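Local coordinates for protein 4-alpha-glucanotransferase (Streptococcus agalactiae, PDB 6M6T) that is an amylomaltase, a TIM-barrel enzyme of the 4-alpha-glucanotransferase family, and holds glycan ligands in two pockets, at residues A64-T69 against V190-F195; K197-L202 against V287-Y292; L452-D457 against W470-R475. All blocks are in the same frame, centred on the assembly; numbering follows the deposited sequence.

Contact 1 of 3, residues A64-T69 against V190-F195; sequences AVAGNT and VTQYFF
Two side chains of the helical segment 190-195 are set by their torsions to meet the backbone at Gly67. Gln192 starts out beside its own backbone N (chi1 -78°) and bends at chi2, which brings its carboxamide alongside the backbone of Gly67. Phe195, with CG anti to its backbone N (chi1 -165°), lays its ring against the CA of the same glycine. The carboxamide then bonds both to the N-H and to the C=O of this one residue, which belong to two successive peptide groups. Gly67 N donates to Gln192 OE1 at 2.6 Å, and Gln192 NE2 donates to Gly67 O at 3.1 Å. Both bonds are nearly straight and both use an in-plane lone pair of the acceptor, so the two together fix the rotation of the amide and satisfy both backbone polar atoms of a buried residue. Gly67 CA sits 3.3 Å from the centroid of the Phe195 ring, almost on the ring normal, a CH-pi contact made by a residue without a side chain. Asn68 O lies at the edge of the same ring, near its plane and close to CE2. Ala66 CB rests against Gln192 OE1, and Thr69 OG1 meets Thr191 CB at 3.9 Å, while the hydroxyl of Thr191 is bonded to His188 O within its own helix. The loop between strand 43-45 and helix 74-78 is thereby fastened to helix 182-208, with Phe143 of helix 140-152 touching both Ala66 and Gln192 and Phe25 meeting the Phe195 ring edge-to-face.

Contact 2 of 3, residues K197-L202 against V287-Y292; sequences KQWFEL and VKMYDY
Met289 reaches Trp199 and Phe200 with the far end of its side chain. Its CB lies over the centre of the ring of Tyr290, the next residue in its own segment. Beyond CG the chain bends at chi2 (-68°) and again at chi3, which turns the sulfur and the methyl back toward helix 182-208. SD faces two aromatic rings, 4.4 Å from the centroid of the Trp199 five-membered ring and 4.0 Å from Phe200 CZ, approaching both obliquely. The tip, CE, lies over one face of the indole, 3.6 Å from the centroid of the five-membered ring, as a CH-pi contact shifted toward the rim. The backbone of Met289 meets the same indole: Trp199 NE1 makes a weak, bent hydrogen bond to Met289 O at 3.3 Å. Trp199 CZ2 touches Tyr290 CD1, and the two side chains cross at about a right angle. On the neighbouring ring, Lys288 O lies in the plane of Phe200 at its edge, 3.5 Å from CE1, while Trp199 CD1 lies over the centre of one face. Lys288 CE passes near Phe200 CZ. The two sulfur contacts of Met289 are Met-aromatic, and they join helix 182-208 to the C-terminal end of helix 277-289, where the chain goes on into strand 292-295; that strand lies beside strand 212-217 in the parallel sheet, and such helices packed around parallel strands are the hallmark of the TIM barrel.

Contact 3 of 3, residues L452-D457 against W470-R475; sequences LDKPAD and WQWRMR
Trp472 and Met474 pack against Leu452 just where a Schellman motif ends helix 448-451, with Asp453 at positive phi as its C-prime residue. Along 470-475, Trp472 is the first to touch. Its indole CH2 lies 4.2 Å from Leu452 CD1, and NE1 lies 3.9 Å from Lys454 NZ; both partners stand at the ring edge, near its plane. Met474 follows with CG anti to the backbone N (chi1 161°), a rotation that sets this methylene 3.6 Å from Leu452 CD1; the two side chains cross at about a right angle. Arg475 completes the run, its NH1 standing 3.7 Å from Lys454 NZ. The two cations gather round the carboxylate of Glu98: Lys454 NZ forms a salt bridge with OE2 and Arg475 NH1 with OE1, which would offset their positive charges. Asp478 binds NH2 of the same arginine. One water bridges the segments, accepting from Lys454 NZ at 3.0 Å and from Arg475 N at 2.6 Å.

How the contacts relate
Contacts 1 and 2 share helix 182-208 and follow each other along it, their centres 12 Å apart: contact 1 joins the helix to the 64-69 loop, and contact 2 joins its next turns to the end of helix 277-289. Phe25 links them, meeting Phe195 in the first and Trp199 in the second. Contact 3 lies apart, its centre about 27 Å from that of contact 1 and 26 Å from that of contact 2, in the loop between helices 448-451 and 481-493. The Tyr290 side chain is about 14 Å from the bound 1,5-anhydro-D-glucitol. Within the 470-475 segment, though outside the contact itself, Trp470 touches the pocket residue Asn461.

Contact 1 of 3, residues A64-T69 against V190-F195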
# COMPACT_ATOMS: atom_id res chain seq x y z
N ALA A 64 7.80 -6.81 5.52
CA ALA A 64 7.11 -6.95 4.24
C ALA A 64 5.78 -7.70 4.33
O ALA A 64 5.10 -7.83 3.30
CB ALA A 64 8.03 -7.67 3.24
N VAL A 65 5.41 -8.25 5.49
CA VAL A 65 4.22 -9.09 5.61
C VAL A 65 3.37 -8.74 6.81
O VAL A 65 2.19 -9.13 6.87
CB VAL A 65 4.57 -10.59 5.70
CG1 VAL A 65 5.05 -11.11 4.36
CG2 VAL A 65 5.58 -10.84 6.80
N ALA A 66 3.95 -8.06 7.80
CA ALA A 66 3.23 -7.85 9.05
C ALA A 66 2.07 -6.90 8.83
O ALA A 66 2.11 -6.03 7.95
CB ALA A 66 4.15 -7.30 10.13
N GLY A 67 1.02 -7.08 9.63
CA GLY A 67 -0.15 -6.23 9.52
C GLY A 67 0.00 -4.95 10.30
O GLY A 67 0.42 -4.96 11.46
N ASN A 68 -0.33 -3.83 9.66
CA ASN A 68 -0.39 -2.56 10.39
C ASN A 68 -1.42 -2.66 11.50
O ASN A 68 -2.63 -2.77 11.24
CB ASN A 68 -0.75 -1.40 9.45
CG ASN A 68 -1.13 -0.14 10.21
OD1 ASN A 68 -0.72 0.07 11.35
ND2 ASN A 68 -1.92 0.71 9.56
N THR A 69 -0.97 -2.58 12.74
CA THR A 69 -1.90 -2.86 13.82
C THR A 69 -2.93 -1.75 14.03
O THR A 69 -3.92 -1.99 14.73
CB THR A 69 -1.14 -3.10 15.11
OG1 THR A 69 -1.94 -3.91 15.95
CG2 THR A 69 -0.84 -1.75 15.80
N VAL A 190 0.19 -11.88 19.10
CA VAL A 190 -1.25 -11.94 19.22
C VAL A 190 -1.89 -10.82 18.41
O VAL A 190 -2.93 -11.01 17.77
CB VAL A 190 -1.65 -11.92 20.71
CG1 VAL A 190 -3.15 -11.70 20.88
CG2 VAL A 190 -1.24 -13.24 21.40
N THR A 191 -1.28 -9.64 18.41
CA THR A 191 -1.83 -8.58 17.56
C THR A 191 -1.75 -8.98 16.08
O THR A 191 -2.68 -8.67 15.32
CB THR A 191 -1.14 -7.24 17.81
OG1 THR A 191 0.28 -7.37 17.66
CG2 THR A 191 -1.48 -6.74 19.20
N GLN A 192 -0.70 -9.69 15.67
CA GLN A 192 -0.68 -10.17 14.28
C GLN A 192 -1.80 -11.18 14.04
O GLN A 192 -2.41 -11.19 12.96
CB GLN A 192 0.69 -10.76 13.93
CG GLN A 192 1.80 -9.72 13.63
CD GLN A 192 1.37 -8.61 12.66
OE1 GLN A 192 1.10 -8.85 11.48
NE2 GLN A 192 1.34 -7.38 13.16
N TYR A 193 -2.09 -12.02 15.04
CA TYR A 193 -3.19 -12.97 14.92
C TYR A 193 -4.52 -12.24 14.74
O TYR A 193 -5.36 -12.64 13.91
CB TYR A 193 -3.24 -13.88 16.14
CG TYR A 193 -4.53 -14.68 16.29
CD1 TYR A 193 -4.73 -15.86 15.57
CD2 TYR A 193 -5.54 -14.27 17.16
CE1 TYR A 193 -5.91 -16.59 15.70
CE2 TYR A 193 -6.72 -15.00 17.30
CZ TYR A 193 -6.89 -16.16 16.57
OH TYR A 193 -8.06 -16.88 16.70
N PHE A 194 -4.72 -11.17 15.51
CA PHE A 194 -5.93 -10.35 15.38
C PHE A 194 -6.05 -9.79 13.98
O PHE A 194 -7.10 -9.91 13.33
CB PHE A 194 -5.89 -9.20 16.37
CG PHE A 194 -6.14 -9.61 17.76
CD1 PHE A 194 -6.99 -10.66 18.04
CD2 PHE A 194 -5.54 -8.93 18.80
CE1 PHE A 194 -7.23 -11.05 19.33
CE2 PHE A 194 -5.77 -9.31 20.08
CZ PHE A 194 -6.62 -10.37 20.36
N PHE A 195 -4.99 -9.11 13.52
CA PHE A 195 -4.94 -8.59 12.17
C PHE A 195 -5.43 -9.62 11.17
O PHE A 195 -6.37 -9.37 10.42
CB PHE A 195 -3.52 -8.16 11.81
CG PHE A 195 -3.47 -7.29 10.60
CD1 PHE A 195 -3.40 -7.85 9.33
CD2 PHE A 195 -3.52 -5.90 10.72
CE1 PHE A 195 -3.36 -7.04 8.20
CE2 PHE A 195 -3.48 -5.08 9.61
CZ PHE A 195 -3.40 -5.64 8.34

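Contact 2 of 3, residues K197-L202 against V287-Y292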
# COMPACT_ATOMS: atom_id res chain seq x y z
N LYS A 197 -6.91 -12.60 11.41
CA LYS A 197 -8.28 -13.07 11.61
C LYS A 197 -9.31 -12.08 11.05
O LYS A 197 -10.16 -12.44 10.22
CB LYS A 197 -8.51 -13.33 13.11
CG LYS A 197 -9.75 -14.12 13.50
CD LYS A 197 -10.50 -13.41 14.64
CE LYS A 197 -11.14 -14.39 15.60
NZ LYS A 197 -11.92 -15.43 14.87
N GLN A 198 -9.20 -10.81 11.45
CA GLN A 198 -10.13 -9.78 10.98
C GLN A 198 -10.00 -9.53 9.48
O GLN A 198 -11.02 -9.46 8.76
CB GLN A 198 -9.91 -8.48 11.77
CG GLN A 198 -9.97 -8.76 13.27
CD GLN A 198 -10.45 -7.59 14.11
OE1 GLN A 198 -10.31 -6.43 13.73
NE2 GLN A 198 -11.00 -7.90 15.27
N TRP A 199 -8.76 -9.41 8.99
CA TRP A 199 -8.56 -9.13 7.58
C TRP A 199 -9.12 -10.23 6.70
O TRP A 199 -9.73 -9.96 5.67
CB TRP A 199 -7.08 -8.93 7.26
CG TRP A 199 -6.90 -9.12 5.79
CD1 TRP A 199 -6.49 -10.26 5.15
CD2 TRP A 199 -7.25 -8.19 4.78
NE1 TRP A 199 -6.53 -10.06 3.79
CE2 TRP A 199 -7.00 -8.80 3.54
CE3 TRP A 199 -7.75 -6.88 4.81
CZ2 TRP A 199 -7.23 -8.15 2.34
CZ3 TRP A 199 -7.96 -6.24 3.62
CH2 TRP A 199 -7.71 -6.87 2.40
N PHE A 200 -8.89 -11.49 7.06
CA PHE A 200 -9.39 -12.55 6.19
C PHE A 200 -10.90 -12.69 6.31
O PHE A 200 -11.55 -13.07 5.33
CB PHE A 200 -8.65 -13.85 6.48
CG PHE A 200 -7.33 -13.97 5.72
CD1 PHE A 200 -7.31 -13.86 4.32
CD2 PHE A 200 -6.12 -14.12 6.38
CE1 PHE A 200 -6.14 -13.93 3.61
CE2 PHE A 200 -4.94 -14.21 5.69
CZ PHE A 200 -4.95 -14.11 4.28
N GLU A 201 -11.48 -12.33 7.47
CA GLU A 201 -12.93 -12.19 7.52
C GLU A 201 -13.42 -11.18 6.49
O GLU A 201 -14.38 -11.44 5.74
CB GLU A 201 -13.36 -11.77 8.92
CG GLU A 201 -13.71 -12.94 9.84
CD GLU A 201 -13.75 -12.51 11.30
OE1 GLU A 201 -13.60 -13.39 12.18
OE2 GLU A 201 -13.92 -11.28 11.55
N LEU A 202 -12.79 -10.00 6.44
CA LEU A 202 -13.20 -8.98 5.48
C LEU A 202 -13.00 -9.46 4.04
O LEU A 202 -13.87 -9.27 3.18
CB LEU A 202 -12.44 -7.68 5.73
CG LEU A 202 -12.90 -6.61 4.74
CD1 LEU A 202 -14.35 -6.29 5.00
CD2 LEU A 202 -12.05 -5.35 4.81
N VAL A 287 -0.33 -13.15 -3.23
CA VAL A 287 -1.48 -13.77 -3.88
C VAL A 287 -2.36 -14.54 -2.90
O VAL A 287 -3.50 -14.88 -3.24
CB VAL A 287 -1.00 -14.68 -5.02
CG1 VAL A 287 0.01 -13.94 -5.90
CG2 VAL A 287 -0.41 -15.97 -4.47
N LYS A 288 -1.89 -14.85 -1.69
CA LYS A 288 -2.86 -15.30 -0.70
C LYS A 288 -3.49 -14.13 0.06
O LYS A 288 -4.66 -14.19 0.43
CB LYS A 288 -2.24 -16.29 0.30
CG LYS A 288 -3.33 -16.95 1.18
CD LYS A 288 -2.80 -17.76 2.37
CE LYS A 288 -3.92 -18.05 3.41
NZ LYS A 288 -4.13 -19.50 3.69
N MET A 289 -2.73 -13.05 0.29
CA MET A 289 -3.30 -11.92 1.00
C MET A 289 -4.38 -11.23 0.19
O MET A 289 -5.27 -10.59 0.75
CB MET A 289 -2.20 -10.91 1.37
CG MET A 289 -1.59 -11.13 2.76
SD MET A 289 -2.69 -10.81 4.17
CE MET A 289 -3.28 -9.13 3.85
N TYR A 290 -4.34 -11.36 -1.13
CA TYR A 290 -5.18 -10.55 -2.00
C TYR A 290 -5.79 -11.43 -3.08
O TYR A 290 -5.60 -12.66 -3.10
CB TYR A 290 -4.37 -9.40 -2.59
CG TYR A 290 -3.63 -8.63 -1.53
CD1 TYR A 290 -4.32 -8.00 -0.49
CD2 TYR A 290 -2.25 -8.56 -1.53
CE1 TYR A 290 -3.64 -7.29 0.50
CE2 TYR A 290 -1.57 -7.85 -0.54
CZ TYR A 290 -2.27 -7.22 0.46
OH TYR A 290 -1.58 -6.53 1.43
N ASP A 291 -6.56 -10.79 -3.95
CA ASP A 291 -7.06 -11.42 -5.16
C ASP A 291 -6.28 -10.97 -6.39
O ASP A 291 -6.11 -11.74 -7.35
CB ASP A 291 -8.55 -11.09 -5.35
CG ASP A 291 -9.41 -11.38 -4.10
OD1 ASP A 291 -9.56 -12.56 -3.72
OD2 ASP A 291 -9.95 -10.41 -3.50
N TYR A 292 -5.77 -9.74 -6.37
CA TYR A 292 -4.93 -9.21 -7.44
C TYR A 292 -3.81 -8.43 -6.78
O TYR A 292 -4.07 -7.52 -6.00
CB TYR A 292 -5.73 -8.30 -8.39
CG TYR A 292 -6.36 -9.03 -9.54
CD1 TYR A 292 -7.53 -9.75 -9.38
CD2 TYR A 292 -5.78 -9.00 -10.80
CE1 TYR A 292 -8.10 -10.43 -10.43
CE2 TYR A 292 -6.35 -9.68 -11.87
CZ TYR A 292 -7.51 -10.39 -11.68
OH TYR A 292 -8.07 -11.07 -12.73

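Contact 3 of 3, residues L452-D457 against W470-R475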
# COMPACT_ATOMS: atom_id res chain seq x y z
N LEU A 452 -16.40 11.85 -4.74
CA LEU A 452 -17.07 12.83 -3.89
C LEU A 452 -16.68 14.27 -4.20
O LEU A 452 -17.05 15.17 -3.44
CB LEU A 452 -16.79 12.55 -2.42
CG LEU A 452 -16.79 11.08 -2.03
CD1 LEU A 452 -16.07 10.91 -0.69
CD2 LEU A 452 -18.20 10.51 -1.99
N ASP A 453 -15.91 14.49 -5.27
CA ASP A 453 -15.51 15.84 -5.69
C ASP A 453 -14.78 16.58 -4.57
O ASP A 453 -15.17 17.67 -4.16
CB ASP A 453 -16.74 16.63 -6.18
CG ASP A 453 -16.38 17.80 -7.12
OD1 ASP A 453 -15.68 17.57 -8.13
OD2 ASP A 453 -16.80 18.95 -6.84
N LYS A 454 -13.65 15.95 -4.06
CA LYS A 454 -13.03 16.66 -2.94
C LYS A 454 -11.90 17.57 -3.42
O LYS A 454 -11.30 17.33 -4.47
CB LYS A 454 -12.49 15.66 -1.91
CG LYS A 454 -13.57 15.08 -0.99
CD LYS A 454 -14.31 16.19 -0.26
CE LYS A 454 -15.10 15.65 0.93
NZ LYS A 454 -14.23 15.13 2.03
N PRO A 455 -11.58 18.67 -2.67
CA PRO A 455 -10.62 19.67 -3.18
C PRO A 455 -9.16 19.25 -3.04
O PRO A 455 -8.88 18.12 -2.63
CB PRO A 455 -10.92 20.91 -2.34
CG PRO A 455 -12.20 20.59 -1.58
CD PRO A 455 -12.18 19.11 -1.41
N ALA A 456 -8.21 20.15 -3.35
CA ALA A 456 -6.81 19.75 -3.41
C ALA A 456 -6.28 19.26 -2.07
O ALA A 456 -5.31 18.48 -2.04
CB ALA A 456 -5.93 20.90 -3.91
N ASP A 457 -6.90 19.69 -0.95
CA ASP A 457 -6.47 19.25 0.38
C ASP A 457 -6.44 17.73 0.51
O ASP A 457 -5.71 17.21 1.37
CB ASP A 457 -7.40 19.84 1.47
CG ASP A 457 -8.90 19.41 1.34
OD1 ASP A 457 -9.21 18.20 1.12
OD2 ASP A 457 -9.78 20.29 1.48
N TRP A 470 -1.11 10.73 3.86
CA TRP A 470 -1.84 9.53 4.29
C TRP A 470 -2.89 9.86 5.35
O TRP A 470 -3.24 9.02 6.18
CB TRP A 470 -0.89 8.44 4.79
CG TRP A 470 0.43 8.39 4.04
CD1 TRP A 470 1.63 8.90 4.46
CD2 TRP A 470 0.67 7.82 2.74
NE1 TRP A 470 2.59 8.68 3.51
CE2 TRP A 470 2.04 8.02 2.45
CE3 TRP A 470 -0.13 7.16 1.81
CZ2 TRP A 470 2.62 7.58 1.25
CZ3 TRP A 470 0.46 6.72 0.62
CH2 TRP A 470 1.81 6.93 0.35
N GLN A 471 -3.42 11.08 5.30
CA GLN A 471 -4.31 11.55 6.34
C GLN A 471 -5.76 11.67 5.91
O GLN A 471 -6.60 11.98 6.75
CB GLN A 471 -3.84 12.92 6.84
CG GLN A 471 -2.83 12.83 7.92
CD GLN A 471 -2.05 14.10 8.01
OE1 GLN A 471 -2.46 15.12 7.43
NE2 GLN A 471 -0.92 14.06 8.71
N TRP A 472 -6.07 11.45 4.64
CA TRP A 472 -7.45 11.65 4.22
C TRP A 472 -8.36 10.56 4.77
O TRP A 472 -8.07 9.37 4.67
CB TRP A 472 -7.56 11.68 2.70
CG TRP A 472 -8.92 12.05 2.26
CD1 TRP A 472 -9.51 13.28 2.34
CD2 TRP A 472 -9.89 11.19 1.66
NE1 TRP A 472 -10.78 13.24 1.82
CE2 TRP A 472 -11.04 11.96 1.40
CE3 TRP A 472 -9.90 9.83 1.32
CZ2 TRP A 472 -12.18 11.43 0.82
CZ3 TRP A 472 -11.04 9.30 0.76
CH2 TRP A 472 -12.16 10.10 0.51
N ARG A 473 -9.47 10.98 5.37
CA ARG A 473 -10.58 10.09 5.66
C ARG A 473 -11.83 10.68 5.02
O ARG A 473 -11.90 11.87 4.70
CB ARG A 473 -10.74 9.88 7.17
CG ARG A 473 -9.59 9.10 7.80
CD ARG A 473 -9.73 8.96 9.30
NE ARG A 473 -10.81 8.04 9.67
CZ ARG A 473 -11.58 8.17 10.75
NH1 ARG A 473 -11.39 9.18 11.60
NH2 ARG A 473 -12.53 7.29 10.98
N MET A 474 -12.83 9.83 4.82
CA MET A 474 -14.05 10.22 4.12
C MET A 474 -15.24 10.23 5.07
O MET A 474 -15.51 9.24 5.76
CB MET A 474 -14.31 9.27 2.96
CG MET A 474 -15.73 9.28 2.46
SD MET A 474 -16.10 7.62 1.86
CE MET A 474 -16.06 6.77 3.44
N ARG A 475 -15.97 11.35 5.09
CA ARG A 475 -17.19 11.43 5.87
C ARG A 475 -18.28 10.58 5.23
O ARG A 475 -18.48 10.62 4.01
CB ARG A 475 -17.64 12.88 5.96
CG ARG A 475 -16.49 13.85 6.09
CD ARG A 475 -16.93 15.18 6.67
NE ARG A 475 -17.76 15.96 5.75
CZ ARG A 475 -17.27 16.79 4.84
NH1 ARG A 475 -15.95 16.94 4.72
NH2 ARG A 475 -18.09 17.47 4.04
O HOH W 1 -15.76 12.69 2.86